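Local atomic coordinates of calcium uptake protein 3, mitochondrial (Homo sapiens, PDB entry 6AGI), a protein that senses matrix calcium through its EF-hands and, disulfide-linked to MICU1, regulates the mitochondrial calcium uniporter channel in the central nervous system and skeletal muscle. Residues L56-L61 with L206-T211; Y93-C98 with N112-D117; K125-L130 with V214-K219. All blocks are in the same frame, centred on the assembly; numbering follows the deposited sequence.

Interaction 1: residues L56-L61 with L206-T211; sequences LSKQEL and LVTDTT
T208 meets both K58 and L61, one with each branch of its side chain. Its OG1 receives the lysine tail, with K58 CE 3.2 Å from T208 OG1. K58 NZ sits close too, at 3.5 Å from T208 OG1, but the angle is poor for a hydrogen bond. The lysine starts with CG anti to the backbone N (chi1 -153°) and then bends repeatedly, which carries its end over to the threonine. The methyl, T208 CG2, meets the leucine instead, 4.2 Å from L61 CD1. Were K58 an alanine, T208 OG1 would probably lose the aliphatic chain lying against it, leaving a gap beside the threonine. D209 O follows, 4.2 Å from L61 CD2, a loose van der Waals contact. T210 is the N-cap residue of helix 211-217, its bond to L213 N weak. In 56-61, S57 N-caps helix 58-66 through weak bonds from Q59 N and E60 N; in return S57 N donates to E60 OE2 at 2.7 Å, a capping box. The contact joins the start of helix 58-66 to the loop leading into helix 211-217. K58 and L61 also touch C27 of strand 25-27, and D209 packs on L65 of helix 58-66.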
loop_
_atom_site.group_PDB
_atom_site.type_symbol
_atom_site.label_atom_id
_atom_site.label_comp_id
_atom_site.label_asym_id
_atom_site.label_seq_id
_atom_site.Cartn_x
_atom_site.Cartn_y
_atom_site.Cartn_z
ATOM N N LEU B 56 -12.108 11.725 -38.154
ATOM C CA LEU B 56 -13.331 12.502 -38.021
ATOM C C LEU B 56 -13.032 13.996 -38.018
ATOM O O LEU B 56 -11.990 14.432 -37.516
ATOM C CB LEU B 56 -14.078 12.147 -36.727
ATOM C CG LEU B 56 -14.330 10.677 -36.374
ATOM C CD1 LEU B 56 -15.411 10.542 -35.310
ATOM C CD2 LEU B 56 -14.723 9.881 -37.619
ATOM N N SER B 57 -13.970 14.780 -38.566
ATOM C CA SER B 57 -14.030 16.213 -38.307
ATOM C C SER B 57 -14.676 16.454 -36.944
ATOM O O SER B 57 -15.323 15.571 -36.375
ATOM C CB SER B 57 -14.835 16.938 -39.376
ATOM O OG SER B 57 -16.196 17.040 -38.975
ATOM N N LYS B 58 -14.554 17.695 -36.447
ATOM C CA LYS B 58 -15.047 18.006 -35.104
ATOM C C LYS B 58 -16.550 17.763 -34.968
ATOM O O LYS B 58 -17.012 17.308 -33.910
ATOM C CB LYS B 58 -14.689 19.442 -34.714
ATOM C CG LYS B 58 -14.548 19.662 -33.194
ATOM C CD LYS B 58 -13.132 19.375 -32.684
ATOM C CE LYS B 58 -12.708 20.254 -31.470
ATOM N NZ LYS B 58 -13.704 20.467 -30.351
ATOM N N GLN B 59 -17.342 18.036 -36.019
ATOM C CA GLN B 59 -18.786 17.918 -35.798
ATOM C C GLN B 59 -19.317 16.530 -36.091
ATOM O O GLN B 59 -20.382 16.154 -35.574
ATOM C CB GLN B 59 -19.566 18.981 -36.596
ATOM C CG GLN B 59 -20.230 19.993 -35.663
ATOM C CD GLN B 59 -19.224 20.931 -34.990
ATOM O OE1 GLN B 59 -18.403 21.544 -35.665
ATOM N NE2 GLN B 59 -19.206 20.944 -33.656
ATOM N N GLU B 60 -18.602 15.712 -36.856
ATOM C CA GLU B 60 -19.009 14.316 -36.859
ATOM C C GLU B 60 -18.652 13.645 -35.540
ATOM O O GLU B 60 -19.416 12.795 -35.042
ATOM C CB GLU B 60 -18.418 13.551 -38.042
ATOM C CG GLU B 60 -17.078 14.032 -38.566
ATOM C CD GLU B 60 -16.708 13.344 -39.877
ATOM O OE1 GLU B 60 -17.614 12.736 -40.495
ATOM O OE2 GLU B 60 -15.531 13.414 -40.300
ATOM N N LEU B 61 -17.557 14.069 -34.910
ATOM C CA LEU B 61 -17.276 13.615 -33.552
ATOM C C LEU B 61 -18.376 14.066 -32.596
ATOM O O LEU B 61 -18.817 13.300 -31.724
ATOM C CB LEU B 61 -15.917 14.137 -33.080
ATOM C CG LEU B 61 -15.238 13.548 -31.827
ATOM C CD1 LEU B 61 -13.827 14.137 -31.637
ATOM C CD2 LEU B 61 -16.018 13.654 -30.526
ATOM N N LEU B 206 -13.130 25.054 -25.123
ATOM C CA LEU B 206 -11.850 25.101 -24.429
ATOM C C LEU B 206 -10.964 23.970 -24.929
ATOM O O LEU B 206 -9.787 24.166 -25.262
ATOM C CB LEU B 206 -12.050 24.992 -22.910
ATOM N N VAL B 207 -11.564 22.780 -24.987
ATOM C CA VAL B 207 -10.861 21.538 -25.283
ATOM C C VAL B 207 -11.874 20.585 -25.901
ATOM O O VAL B 207 -13.087 20.738 -25.727
ATOM C CB VAL B 207 -10.195 20.967 -24.001
ATOM C CG1 VAL B 207 -10.030 19.456 -24.052
ATOM C CG2 VAL B 207 -8.838 21.642 -23.761
ATOM N N THR B 208 -11.377 19.632 -26.685
ATOM C CA THR B 208 -12.256 18.679 -27.351
ATOM C C THR B 208 -13.073 17.858 -26.350
ATOM O O THR B 208 -12.523 17.194 -25.467
ATOM C CB THR B 208 -11.433 17.746 -28.237
ATOM O OG1 THR B 208 -11.067 18.427 -29.439
ATOM C CG2 THR B 208 -12.223 16.506 -28.591
ATOM N N ASP B 209 -14.393 17.867 -26.523
ATOM C CA ASP B 209 -15.262 17.101 -25.640
ATOM C C ASP B 209 -15.031 15.611 -25.858
ATOM O O ASP B 209 -14.604 15.177 -26.926
ATOM C CB ASP B 209 -16.734 17.432 -25.913
ATOM C CG ASP B 209 -17.246 18.581 -25.073
ATOM O OD1 ASP B 209 -16.421 19.241 -24.404
ATOM O OD2 ASP B 209 -18.468 18.844 -25.114
ATOM N N THR B 210 -15.279 14.828 -24.816
ATOM C CA THR B 210 -15.033 13.399 -24.855
ATOM C C THR B 210 -16.236 12.706 -24.237
ATOM O O THR B 210 -17.162 13.357 -23.732
ATOM C CB THR B 210 -13.745 12.994 -24.116
ATOM O OG1 THR B 210 -13.787 13.457 -22.759
ATOM C CG2 THR B 210 -12.489 13.524 -24.817
ATOM N N THR B 211 -16.236 11.367 -24.306
ATOM C CA THR B 211 -17.353 10.616 -23.740
ATOM C C THR B 211 -17.434 10.783 -22.230
ATOM O O THR B 211 -18.515 11.031 -21.694
ATOM C CB THR B 211 -17.272 9.145 -24.150
ATOM O OG1 THR B 211 -17.778 9.008 -25.487
ATOM C CG2 THR B 211 -18.027 8.223 -23.159
#

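Interaction 2: residues Y93-C98 with N112-D117; sequences YLFLLC and NMFDTD. With CA (calcium ion), chain F.
F95 and F114 reach toward each other from two successive helices and meet at one corner of each ring. F95 CE1 is 3.8 Å from F114 CE2 and 4.0 Å from F114 CZ. The planes stand almost perpendicular, at 85°, with the centroids 5.9 Å apart. The approach is oblique. A chi1 of -179° sets F95 CG opposite the backbone N, which carries the ring toward F114. The contact is purely apolar and buried. F127 joins both rings: its plane runs nearly parallel to that of F114, and it meets F95 edge-to-face. The pair lies where the entering helix of EF-hand 1, a helix-loop-helix calcium site, runs into its calcium loop. F114 closes the entering helix 104-114, and the calcium-binding loop starts at the very next residue. D115 OD1 binds the calcium ion at 2.6 Å, and D117 OD1 binds it at 2.8 Å. The other oxygen of the first aspartate, D115 OD2, accepts from the backbone N of E120, a bond that is likely to restrict the carboxylate's rotation. N119, M121 and E126 complete the metal site. The end of the entering helix also meets the second subunit of the crystal assembly, another copy of this protein: M113 O accepts from R330 of that subunit, and N112 packs on V334 of the same chain.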
loop_
_atom_site.group_PDB
_atom_site.type_symbol
_atom_site.label_atom_id
_atom_site.label_comp_id
_atom_site.label_asym_id
_atom_site.label_seq_id
_atom_site.Cartn_x
_atom_site.Cartn_y
_atom_site.Cartn_z
ATOM N N TYR B 93 -7.728 7.680 -20.666
ATOM C CA TYR B 93 -7.205 6.321 -20.605
ATOM C C TYR B 93 -6.449 6.076 -19.307
ATOM O O TYR B 93 -6.671 5.065 -18.623
ATOM C CB TYR B 93 -6.284 6.126 -21.800
ATOM C CG TYR B 93 -5.487 4.852 -21.835
ATOM C CD1 TYR B 93 -6.066 3.609 -21.583
ATOM C CD2 TYR B 93 -4.120 4.906 -22.036
ATOM C CE1 TYR B 93 -5.294 2.449 -21.627
ATOM C CE2 TYR B 93 -3.362 3.780 -22.065
ATOM C CZ TYR B 93 -3.937 2.553 -21.867
ATOM O OH TYR B 93 -3.101 1.459 -21.910
ATOM N N LEU B 94 -5.488 6.961 -19.000
ATOM C CA LEU B 94 -4.712 6.853 -17.761
ATOM C C LEU B 94 -5.623 6.850 -16.538
ATOM O O LEU B 94 -5.478 6.007 -15.646
ATOM C CB LEU B 94 -3.694 7.988 -17.696
ATOM C CG LEU B 94 -2.502 7.904 -18.649
ATOM C CD1 LEU B 94 -1.339 8.801 -18.201
ATOM C CD2 LEU B 94 -2.053 6.415 -18.771
ATOM N N PHE B 95 -6.555 7.804 -16.474
ATOM C CA PHE B 95 -7.590 7.812 -15.438
ATOM C C PHE B 95 -8.247 6.437 -15.284
ATOM O O PHE B 95 -8.269 5.870 -14.182
ATOM C CB PHE B 95 -8.625 8.878 -15.790
ATOM C CG PHE B 95 -9.748 9.032 -14.795
ATOM C CD1 PHE B 95 -9.489 9.326 -13.466
ATOM C CD2 PHE B 95 -11.073 8.916 -15.203
ATOM C CE1 PHE B 95 -10.542 9.496 -12.555
ATOM C CE2 PHE B 95 -12.112 9.075 -14.306
ATOM C CZ PHE B 95 -11.849 9.370 -12.988
ATOM N N LEU B 96 -8.764 5.872 -16.390
ATOM C CA LEU B 96 -9.479 4.599 -16.311
ATOM C C LEU B 96 -8.582 3.457 -15.820
ATOM O O LEU B 96 -8.982 2.679 -14.927
ATOM C CB LEU B 96 -10.056 4.273 -17.681
ATOM C CG LEU B 96 -11.046 5.303 -18.211
ATOM C CD1 LEU B 96 -11.411 5.075 -19.694
ATOM C CD2 LEU B 96 -12.286 5.220 -17.318
ATOM N N LEU B 97 -7.359 3.357 -16.369
ATOM C CA LEU B 97 -6.381 2.403 -15.852
ATOM C C LEU B 97 -6.160 2.558 -14.368
ATOM O O LEU B 97 -6.004 1.559 -13.639
ATOM C CB LEU B 97 -5.030 2.534 -16.546
ATOM C CG LEU B 97 -4.939 2.083 -17.975
ATOM C CD1 LEU B 97 -3.545 2.386 -18.495
ATOM C CD2 LEU B 97 -5.250 0.611 -17.937
ATOM N N CYS B 98 -6.002 3.794 -13.927
ATOM C CA CYS B 98 -5.769 4.029 -12.518
ATOM C C CYS B 98 -6.937 3.526 -11.672
ATOM O O CYS B 98 -6.722 2.889 -10.626
ATOM C CB CYS B 98 -5.504 5.516 -12.328
ATOM S SG CYS B 98 -5.403 6.095 -10.644
ATOM N N ASN B 112 -11.566 13.207 -3.360
ATOM C CA ASN B 112 -10.992 14.325 -2.627
ATOM C C ASN B 112 -9.775 14.901 -3.345
ATOM O O ASN B 112 -9.580 16.119 -3.351
ATOM C CB ASN B 112 -10.625 13.887 -1.220
ATOM C CG ASN B 112 -11.824 13.765 -0.339
ATOM O OD1 ASN B 112 -12.874 14.349 -0.642
ATOM N ND2 ASN B 112 -11.702 12.993 0.760
ATOM N N MET B 113 -8.984 14.068 -4.011
ATOM C CA MET B 113 -7.894 14.645 -4.782
ATOM C C MET B 113 -8.406 15.542 -5.900
ATOM O O MET B 113 -7.693 16.451 -6.328
ATOM C CB MET B 113 -6.997 13.547 -5.362
ATOM C CG MET B 113 -5.967 13.015 -4.371
ATOM S SD MET B 113 -4.844 14.296 -3.860
ATOM C CE MET B 113 -3.598 14.057 -5.127
ATOM N N PHE B 114 -9.633 15.322 -6.359
ATOM C CA PHE B 114 -10.203 16.164 -7.408
ATOM C C PHE B 114 -10.830 17.452 -6.867
ATOM O O PHE B 114 -10.691 18.508 -7.485
ATOM C CB PHE B 114 -11.238 15.360 -8.189
ATOM C CG PHE B 114 -10.690 14.625 -9.375
ATOM C CD1 PHE B 114 -10.452 15.304 -10.565
ATOM C CD2 PHE B 114 -10.446 13.257 -9.320
ATOM C CE1 PHE B 114 -9.964 14.623 -11.675
ATOM C CE2 PHE B 114 -9.956 12.571 -10.416
ATOM C CZ PHE B 114 -9.712 13.246 -11.589
ATOM N N ASP B 115 -11.510 17.388 -5.722
ATOM C CA ASP B 115 -12.323 18.505 -5.235
ATOM C C ASP B 115 -11.394 19.516 -4.557
ATOM O O ASP B 115 -11.343 19.690 -3.330
ATOM C CB ASP B 115 -13.419 17.974 -4.310
ATOM C CG ASP B 115 -14.413 19.049 -3.866
ATOM O OD1 ASP B 115 -14.619 20.093 -4.574
ATOM O OD2 ASP B 115 -15.051 18.789 -2.810
ATOM N N THR B 116 -10.670 20.232 -5.416
ATOM C CA THR B 116 -9.756 21.296 -4.998
ATOM C C THR B 116 -10.380 22.256 -3.979
ATOM O O THR B 116 -9.658 22.758 -3.114
ATOM C CB THR B 116 -9.252 22.079 -6.218
ATOM O OG1 THR B 116 -10.357 22.744 -6.847
ATOM C CG2 THR B 116 -8.631 21.136 -7.213
ATOM N N ASP B 117 -11.698 22.535 -4.064
ATOM C CA ASP B 117 -12.327 23.566 -3.222
ATOM C C ASP B 117 -13.226 23.064 -2.097
ATOM O O ASP B 117 -13.749 23.889 -1.341
ATOM C CB ASP B 117 -13.165 24.552 -4.049
ATOM C CG ASP B 117 -14.134 23.862 -4.970
ATOM O OD1 ASP B 117 -13.686 23.324 -5.992
ATOM O OD2 ASP B 117 -15.331 23.784 -4.635
HETATM CA CA CA F . -15.660 21.465 -6.509
#

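Interaction 3: residues K125-L130 with V214-K219; sequences KEFLVL and VHFFGK. With CA (calcium ion), chain F.
F127 projects from helix 124-138 onto F216 and F217, two consecutive residues of segment 214-219. A first torsion near 180° (chi1 -171°) turns the ring away from the backbone N and toward helix 211-217. CB comes first and meets the tip region of F217, with F127 CB 3.4 Å from F217 CZ. At the next atom, F127 CG lies 3.8 Å from F217 CZ, at the edge of the F217 ring and in its plane. F127 CD1 still touches F217 CE2, at 4.1 Å. The F127 and F217 planes are inclined at 58°, an oblique pairing. Further out the partner changes. F127 CE2 is 4.0 Å from F216 CE2, and F127 CZ at the tip reaches that same F216 atom. Here the edge of F216 points toward the face of F127 in an offset edge-to-face pair, planes at 67° and centroids 5.6 Å apart. The three rings form a buried aromatic cluster next to the calcium loop of EF-hand 1, joining its exiting helix 124-138 to helix 211-217, much later in the chain. E126, just before F127, is the last ligand of the calcium loop. It binds the ion through both carboxylate oxygens, E126 OE1 at 2.5 Å and E126 OE2 at 2.8 Å. E126 OE1 also accepts from the backbone N of D123, which is likely to help hold the carboxylate in place. Within the cluster, F216 CB lies over the centre of one face of F217. The F216 ring also meets F233 of helix 227-250 edge-to-face.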
loop_
_atom_site.group_PDB
_atom_site.type_symbol
_atom_site.label_atom_id
_atom_site.label_comp_id
_atom_site.label_asym_id
_atom_site.label_seq_id
_atom_site.Cartn_x
_atom_site.Cartn_y
_atom_site.Cartn_z
ATOM N N LYS B 125 -14.224 21.756 -14.665
ATOM C CA LYS B 125 -12.957 22.476 -14.717
ATOM C C LYS B 125 -11.956 21.875 -13.740
ATOM O O LYS B 125 -10.779 21.657 -14.097
ATOM C CB LYS B 125 -13.222 23.959 -14.407
ATOM C CG LYS B 125 -12.006 24.866 -14.301
ATOM C CD LYS B 125 -12.030 25.673 -12.998
ATOM C CE LYS B 125 -11.286 24.989 -11.864
ATOM N NZ LYS B 125 -11.690 25.506 -10.516
ATOM N N GLU B 126 -12.451 21.472 -12.559
ATOM C CA GLU B 126 -11.683 20.604 -11.669
ATOM C C GLU B 126 -11.230 19.334 -12.377
ATOM O O GLU B 126 -10.047 18.977 -12.348
ATOM C CB GLU B 126 -12.503 20.237 -10.435
ATOM C CG GLU B 126 -12.373 21.220 -9.315
ATOM C CD GLU B 126 -13.339 20.940 -8.189
ATOM O OE1 GLU B 126 -14.473 20.515 -8.462
ATOM O OE2 GLU B 126 -12.946 21.116 -7.018
ATOM N N PHE B 127 -12.168 18.643 -13.016
ATOM C CA PHE B 127 -11.823 17.412 -13.704
ATOM C C PHE B 127 -10.792 17.655 -14.791
ATOM O O PHE B 127 -9.999 16.763 -15.082
ATOM C CB PHE B 127 -13.079 16.740 -14.268
ATOM C CG PHE B 127 -12.827 15.367 -14.806
ATOM C CD1 PHE B 127 -12.466 15.164 -16.130
ATOM C CD2 PHE B 127 -12.887 14.271 -13.960
ATOM C CE1 PHE B 127 -12.228 13.889 -16.610
ATOM C CE2 PHE B 127 -12.622 12.994 -14.426
ATOM C CZ PHE B 127 -12.298 12.805 -15.755
ATOM N N LEU B 128 -10.798 18.832 -15.421
ATOM C CA LEU B 128 -9.889 19.088 -16.533
ATOM C C LEU B 128 -8.472 19.471 -16.098
ATOM O O LEU B 128 -7.515 19.278 -16.885
ATOM C CB LEU B 128 -10.496 20.157 -17.452
ATOM C CG LEU B 128 -11.403 19.522 -18.530
ATOM C CD1 LEU B 128 -12.149 20.550 -19.343
ATOM C CD2 LEU B 128 -10.600 18.597 -19.470
ATOM N N VAL B 129 -8.300 19.968 -14.865
ATOM C CA VAL B 129 -6.962 20.412 -14.468
ATOM C C VAL B 129 -5.914 19.323 -14.641
ATOM O O VAL B 129 -4.740 19.620 -14.861
ATOM C CB VAL B 129 -6.932 20.917 -13.016
ATOM C CG1 VAL B 129 -8.019 21.940 -12.800
ATOM C CG2 VAL B 129 -7.007 19.730 -12.025
ATOM N N LEU B 130 -6.278 18.066 -14.550
ATOM C CA LEU B 130 -5.162 17.142 -14.611
ATOM C C LEU B 130 -4.699 16.898 -16.041
ATOM O O LEU B 130 -3.495 16.732 -16.277
ATOM C CB LEU B 130 -5.515 15.860 -13.881
ATOM C CG LEU B 130 -5.779 15.781 -12.380
ATOM C CD1 LEU B 130 -6.273 14.405 -11.803
ATOM C CD2 LEU B 130 -4.473 16.161 -11.876
ATOM N N VAL B 214 -18.709 14.451 -21.398
ATOM C CA VAL B 214 -20.148 14.653 -21.589
ATOM C C VAL B 214 -20.962 13.776 -20.635
ATOM O O VAL B 214 -21.990 14.202 -20.084
ATOM C CB VAL B 214 -20.514 14.393 -23.063
ATOM C CG1 VAL B 214 -21.993 14.530 -23.276
ATOM C CG2 VAL B 214 -19.806 15.413 -23.932
ATOM N N HIS B 215 -20.521 12.541 -20.426
ATOM C CA HIS B 215 -21.217 11.660 -19.507
ATOM C C HIS B 215 -21.257 12.263 -18.105
ATOM O O HIS B 215 -22.284 12.179 -17.421
ATOM C CB HIS B 215 -20.525 10.298 -19.502
ATOM C CG HIS B 215 -21.099 9.330 -18.516
ATOM N ND1 HIS B 215 -22.241 8.605 -18.766
ATOM C CD2 HIS B 215 -20.689 8.961 -17.282
ATOM C CE1 HIS B 215 -22.509 7.831 -17.731
ATOM N NE2 HIS B 215 -21.585 8.031 -16.813
ATOM N N PHE B 216 -20.151 12.896 -17.672
ATOM C CA PHE B 216 -20.012 13.437 -16.314
ATOM C C PHE B 216 -20.692 14.786 -16.163
ATOM O O PHE B 216 -21.448 14.999 -15.208
ATOM C CB PHE B 216 -18.535 13.574 -15.941
ATOM C CG PHE B 216 -17.888 12.278 -15.549
ATOM C CD1 PHE B 216 -18.645 11.229 -15.037
ATOM C CD2 PHE B 216 -16.530 12.099 -15.697
ATOM C CE1 PHE B 216 -18.041 10.026 -14.663
ATOM C CE2 PHE B 216 -15.925 10.903 -15.341
ATOM C CZ PHE B 216 -16.680 9.866 -14.813
ATOM N N PHE B 217 -20.410 15.725 -17.073
ATOM C CA PHE B 217 -20.852 17.105 -16.906
ATOM C C PHE B 217 -21.827 17.563 -17.983
ATOM O O PHE B 217 -22.036 18.772 -18.134
ATOM C CB PHE B 217 -19.651 18.037 -16.867
ATOM C CG PHE B 217 -18.513 17.490 -16.076
ATOM C CD1 PHE B 217 -18.553 17.492 -14.687
ATOM C CD2 PHE B 217 -17.409 16.949 -16.709
ATOM C CE1 PHE B 217 -17.510 16.974 -13.946
ATOM C CE2 PHE B 217 -16.377 16.426 -15.970
ATOM C CZ PHE B 217 -16.435 16.437 -14.583
ATOM N N GLY B 218 -22.415 16.646 -18.746
ATOM C CA GLY B 218 -23.430 17.035 -19.697
ATOM C C GLY B 218 -22.860 17.662 -20.950
ATOM O O GLY B 218 -21.652 17.867 -21.104
ATOM N N LYS B 219 -23.776 17.990 -21.866
ATOM C CA LYS B 219 -23.376 18.507 -23.169
ATOM C C LYS B 219 -22.932 19.958 -23.077
ATOM O O LYS B 219 -22.118 20.409 -23.893
ATOM C CB LYS B 219 -24.522 18.369 -24.174
ATOM C CG LYS B 219 -24.664 16.988 -24.812
ATOM C CD LYS B 219 -25.353 15.985 -23.869
ATOM C CE LYS B 219 -25.714 14.676 -24.581
ATOM N NZ LYS B 219 -26.217 13.637 -23.624
HETATM CA CA CA F . -15.660 21.465 -6.509
#

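Interactions 2 and 3 share the calcium ion of EF-hand 1. Interaction 2 supplies ligands from the start of its loop and interaction 3 the one at its end. Their centres lie 11 Å apart, and they touch directly: F114 CZ packs on L130 CD1 at 3.6 Å, and T116 OG1 is 3.1 Å from E126 OE2, probably a hydrogen bond. Interaction 1 lies away from the metal. It meets interaction 3, where D209 OD2 is 3.9 Å from V214 CG2, with centres about 14 Å apart; helix 211-217 connects the two. Interactions 1 and 2 do not touch, their nearest atoms being about 8 Å apart.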